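Local coordinates for hypothetical protein, IPT/TIG domain protein (Bacteroides ovatus, PDB 4HW6), which is of unknown function but, with an IPT/TIG domain joined to a six-bladed beta-propeller, may serve as an auxiliary nutrient-binding protein, possibly for carbohydrate, at residues Tyr358-Val367 with Thr378-Trp388. Residues are numbered along the deposited sequence; the frame is centred on the assembly and turned at random.
Sequences YFCDRDSHTV and TYAGRGNSREW
The H365 imidazole is sandwiched: W388 CB sits over the centre of one face, 3.4 Å from the ring centroid and 2° off the ring normal, a CH-pi contact, while the R362 carbonyl O lies over the opposite face, displaced toward the rim. At the other end of the contact, Y358 presents its CE2 edge to the middle of one Y379 face; centroids 5.1 Å apart and planes at 82° define a T-shaped pair. V367 CG1 borders the Y379 ring at its edge, and Y379 reaches both because its CG stands anti to the backbone N (chi1 -179°). The R382 guanidinium is met edge-on: NH1 donates to S364 O at 2.9 Å, with that oxygen in the guanidinium plane, and also to a water held by D363 O. The bend at chi3 carries the chain across T366, where CD lies 3.4 Å from T366 CG2. With an alanine here, S364 O would probably lose its charged donor and the T366 methyl part of its aliphatic cover. A second water takes the R382 N-H and donates to H365 O and E387 O, tying the two loops together. V367 N donates to A380 O, while V367 O accepts from both Y379 N (2.8 Å) and A380 N (3.1 Å), a classic beta bulge. G381 follows with a positive phi, where a CB would clash with H365 O. H365 and T366 opposite D361 form a G1 bulge in the turn. The contact thus pairs strands 366-370 and 375-380 of a hairpin; strand 355-361 lies beside 366-370 in the same antiparallel propeller sheet and reaches 375-380 through the Y358-Y379 rings. I407 of strand 404-410, in the next sheet, touches Y358 and V367, and H365 ND1 is hydrogen-bonded to the backbone N of H403.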
loop_
_atom_site.group_PDB
_atom_site.type_symbol
_atom_site.label_atom_id
_atom_site.label_comp_id
_atom_site.label_asym_id
_atom_site.label_seq_id
_atom_site.Cartn_x
_atom_site.Cartn_y
_atom_site.Cartn_z
ATOM N N TYR A 358 -8.880 -1.431 0.716
ATOM C CA TYR A 358 -8.455 -0.221 -0.006
ATOM C C TYR A 358 -8.367 -0.519 -1.473
ATOM O O TYR A 358 -7.760 -1.510 -1.879
ATOM C CB TYR A 358 -7.082 0.258 0.478
ATOM C CG TYR A 358 -7.108 0.867 1.850
ATOM C CD1 TYR A 358 -7.231 0.083 3.006
ATOM C CD2 TYR A 358 -6.955 2.237 2.006
ATOM C CE1 TYR A 358 -7.246 0.664 4.259
ATOM C CE2 TYR A 358 -7.007 2.832 3.245
ATOM C CZ TYR A 358 -7.135 2.052 4.359
ATOM O OH TYR A 358 -7.148 2.700 5.543
ATOM N N PHE A 359 -8.972 0.330 -2.290
ATOM C CA PHE A 359 -8.939 0.138 -3.710
ATOM C C PHE A 359 -8.758 1.410 -4.495
ATOM O O PHE A 359 -9.120 2.515 -4.049
ATOM C CB PHE A 359 -10.187 -0.625 -4.209
ATOM C CG PHE A 359 -11.492 0.106 -4.015
ATOM C CD1 PHE A 359 -12.157 0.096 -2.802
ATOM C CD2 PHE A 359 -12.073 0.801 -5.066
ATOM C CE1 PHE A 359 -13.357 0.784 -2.636
ATOM C CE2 PHE A 359 -13.275 1.471 -4.906
ATOM C CZ PHE A 359 -13.918 1.466 -3.696
ATOM N N CYS A 360 -8.179 1.243 -5.691
ATOM C CA CYS A 360 -8.027 2.358 -6.607
ATOM C C CYS A 360 -9.286 2.498 -7.467
ATOM O O CYS A 360 -9.733 1.536 -8.079
ATOM C CB CYS A 360 -6.821 2.121 -7.496
ATOM S SG CYS A 360 -5.300 2.322 -6.550
ATOM N N ASP A 361 -9.864 3.690 -7.461
ATOM C CA ASP A 361 -11.065 3.991 -8.229
ATOM C C ASP A 361 -10.515 4.830 -9.376
ATOM O O ASP A 361 -10.342 6.031 -9.253
ATOM C CB ASP A 361 -12.059 4.735 -7.339
ATOM C CG ASP A 361 -13.527 4.544 -7.753
ATOM O OD1 ASP A 361 -13.930 3.421 -8.150
ATOM O OD2 ASP A 361 -14.289 5.531 -7.627
ATOM N N ARG A 362 -10.185 4.159 -10.475
ATOM C CA ARG A 362 -9.379 4.734 -11.520
ATOM C C ARG A 362 -9.975 5.991 -12.124
ATOM O O ARG A 362 -9.262 6.996 -12.349
ATOM C CB ARG A 362 -9.123 3.675 -12.595
ATOM C CG ARG A 362 -8.287 4.139 -13.770
ATOM C CD ARG A 362 -8.094 3.007 -14.755
ATOM N NE ARG A 362 -7.597 3.471 -16.057
ATOM C CZ ARG A 362 -6.372 3.267 -16.566
ATOM N NH1 ARG A 362 -5.399 2.649 -15.900
ATOM N NH2 ARG A 362 -6.108 3.718 -17.791
ATOM N N ASP A 363 -11.269 5.977 -12.366
ATOM C CA ASP A 363 -11.898 7.071 -13.103
ATOM C C ASP A 363 -12.492 8.184 -12.259
ATOM O O ASP A 363 -12.826 9.230 -12.797
ATOM C CB ASP A 363 -12.888 6.508 -14.131
ATOM C CG ASP A 363 -12.195 5.615 -15.153
ATOM O OD1 ASP A 363 -11.176 6.017 -15.716
ATOM O OD2 ASP A 363 -12.630 4.478 -15.361
ATOM N N SER A 364 -12.547 7.999 -10.934
ATOM C CA SER A 364 -12.743 9.112 -10.015
ATOM C C SER A 364 -11.414 9.667 -9.501
ATOM O O SER A 364 -11.401 10.688 -8.803
ATOM C CB SER A 364 -13.625 8.725 -8.826
ATOM O OG SER A 364 -12.942 7.837 -7.971
ATOM N N HIS A 365 -10.316 8.990 -9.862
ATOM C CA HIS A 365 -8.936 9.382 -9.530
ATOM C C HIS A 365 -8.673 9.384 -8.027
ATOM O O HIS A 365 -7.970 10.266 -7.490
ATOM C CB HIS A 365 -8.570 10.714 -10.176
ATOM C CG HIS A 365 -8.894 10.763 -11.639
ATOM N ND1 HIS A 365 -8.051 10.244 -12.601
ATOM C CD2 HIS A 365 -9.952 11.289 -12.301
ATOM C CE1 HIS A 365 -8.588 10.434 -13.792
ATOM N NE2 HIS A 365 -9.761 11.029 -13.639
ATOM N N THR A 366 -9.189 8.359 -7.349
ATOM C CA THR A 366 -9.060 8.255 -5.911
ATOM C C THR A 366 -8.602 6.876 -5.450
ATOM O O THR A 366 -8.710 5.860 -6.170
ATOM C CB THR A 366 -10.400 8.586 -5.212
ATOM O OG1 THR A 366 -11.431 7.716 -5.714
ATOM C CG2 THR A 366 -10.800 10.037 -5.448
ATOM N N VAL A 367 -8.092 6.854 -4.232
ATOM C CA VAL A 367 -7.977 5.650 -3.444
ATOM C C VAL A 367 -9.139 5.698 -2.445
ATOM O O VAL A 367 -9.348 6.717 -1.768
ATOM C CB VAL A 367 -6.625 5.564 -2.710
ATOM C CG1 VAL A 367 -6.566 4.300 -1.844
ATOM C CG2 VAL A 367 -5.450 5.577 -3.719
ATOM N N THR A 378 -13.669 7.991 0.738
ATOM C CA THR A 378 -12.513 8.331 -0.084
ATOM C C THR A 378 -11.287 8.604 0.807
ATOM O O THR A 378 -11.354 9.397 1.725
ATOM C CB THR A 378 -12.852 9.493 -1.024
ATOM O OG1 THR A 378 -13.899 9.045 -1.913
ATOM C CG2 THR A 378 -11.601 9.915 -1.856
ATOM N N TYR A 379 -10.207 7.874 0.575
ATOM C CA TYR A 379 -8.996 8.015 1.375
ATOM C C TYR A 379 -8.040 9.084 0.840
ATOM O O TYR A 379 -7.483 9.863 1.642
ATOM C CB TYR A 379 -8.295 6.668 1.434
ATOM C CG TYR A 379 -7.022 6.560 2.242
ATOM C CD1 TYR A 379 -6.986 6.828 3.630
ATOM C CD2 TYR A 379 -5.855 6.131 1.639
ATOM C CE1 TYR A 379 -5.810 6.670 4.361
ATOM C CE2 TYR A 379 -4.683 5.977 2.359
ATOM C CZ TYR A 379 -4.654 6.254 3.700
ATOM O OH TYR A 379 -3.464 6.086 4.373
ATOM N N ALA A 380 -7.861 9.138 -0.484
ATOM C CA ALA A 380 -6.919 10.074 -1.098
ATOM C C ALA A 380 -7.331 10.468 -2.514
ATOM O O ALA A 380 -7.889 9.644 -3.253
ATOM C CB ALA A 380 -5.504 9.465 -1.084
ATOM N N GLY A 381 -7.019 11.709 -2.887
ATOM C CA GLY A 381 -7.245 12.215 -4.244
ATOM C C GLY A 381 -8.289 13.298 -4.292
ATOM O O GLY A 381 -8.931 13.592 -3.276
ATOM N N ARG A 382 -8.436 13.891 -5.476
ATOM C CA ARG A 382 -9.395 14.959 -5.766
ATOM C C ARG A 382 -9.157 16.208 -4.881
ATOM O O ARG A 382 -10.094 16.915 -4.486
ATOM C CB ARG A 382 -10.831 14.439 -5.647
ATOM C CG ARG A 382 -11.120 13.288 -6.595
ATOM C CD ARG A 382 -12.518 12.770 -6.402
ATOM N NE ARG A 382 -13.538 13.641 -6.968
ATOM C CZ ARG A 382 -14.020 13.528 -8.210
ATOM N NH1 ARG A 382 -13.509 12.637 -9.049
ATOM N NH2 ARG A 382 -14.985 14.347 -8.628
ATOM N N GLY A 383 -7.888 16.470 -4.600
ATOM C CA GLY A 383 -7.485 17.669 -3.872
ATOM C C GLY A 383 -7.543 18.928 -4.716
ATOM O O GLY A 383 -7.793 18.883 -5.921
ATOM N N ASN A 384 -7.341 20.074 -4.075
ATOM C CA ASN A 384 -7.210 21.353 -4.805
ATOM C C ASN A 384 -8.497 21.680 -5.623
ATOM O O ASN A 384 -8.434 22.396 -6.599
ATOM C CB ASN A 384 -5.948 21.322 -5.732
ATOM C CG ASN A 384 -4.652 21.757 -5.026
ATOM O OD1 ASN A 384 -3.802 20.928 -4.609
ATOM N ND2 ASN A 384 -4.482 23.064 -4.898
ATOM N N SER A 385 -9.653 21.145 -5.212
ATOM C CA SER A 385 -10.942 21.301 -5.930
ATOM C C SER A 385 -10.915 20.827 -7.384
ATOM O O SER A 385 -11.626 21.372 -8.240
ATOM C CB SER A 385 -11.438 22.757 -5.871
ATOM O OG SER A 385 -11.324 23.274 -4.560
ATOM N N ARG A 386 -10.105 19.805 -7.651
ATOM C CA ARG A 386 -9.914 19.256 -8.990
ATOM C C ARG A 386 -10.149 17.743 -8.955
ATOM O O ARG A 386 -10.335 17.160 -7.897
ATOM C CB ARG A 386 -8.522 19.602 -9.491
ATOM C CG ARG A 386 -8.315 21.108 -9.539
ATOM C CD ARG A 386 -6.905 21.519 -9.884
ATOM N NE ARG A 386 -6.590 21.110 -11.240
ATOM C CZ ARG A 386 -6.901 21.794 -12.345
ATOM N NH1 ARG A 386 -7.540 22.964 -12.274
ATOM N NH2 ARG A 386 -6.575 21.288 -13.538
ATOM N N GLU A 387 -10.163 17.106 -10.114
ATOM C CA GLU A 387 -10.487 15.678 -10.187
ATOM C C GLU A 387 -9.216 14.893 -10.372
ATOM O O GLU A 387 -8.892 14.020 -9.566
ATOM C CB GLU A 387 -11.449 15.410 -11.347
ATOM C CG GLU A 387 -12.804 16.074 -11.153
ATOM C CD GLU A 387 -13.587 16.157 -12.460
ATOM O OE1 GLU A 387 -13.991 15.099 -12.981
ATOM O OE2 GLU A 387 -13.768 17.280 -12.975
ATOM N N TRP A 388 -8.500 15.209 -11.441
ATOM C CA TRP A 388 -7.248 14.518 -11.777
ATOM C C TRP A 388 -6.103 15.498 -11.911
ATOM O O TRP A 388 -6.287 16.703 -12.142
ATOM C CB TRP A 388 -7.368 13.688 -13.088
ATOM C CG TRP A 388 -7.808 14.490 -14.316
ATOM C CD1 TRP A 388 -9.097 14.744 -14.723
ATOM C CD2 TRP A 388 -6.962 15.128 -15.263
ATOM N NE1 TRP A 388 -9.084 15.504 -15.853
ATOM C CE2 TRP A 388 -7.789 15.742 -16.213
ATOM C CE3 TRP A 388 -5.578 15.248 -15.396
ATOM C CZ2 TRP A 388 -7.279 16.472 -17.282
ATOM C CZ3 TRP A 388 -5.079 15.964 -16.455
ATOM C CH2 TRP A 388 -5.934 16.574 -17.381
HETATM O O HOH W 1 -13.476 11.962 -12.058
HETATM O O HOH W 2 -7.112 12.828 -7.789
#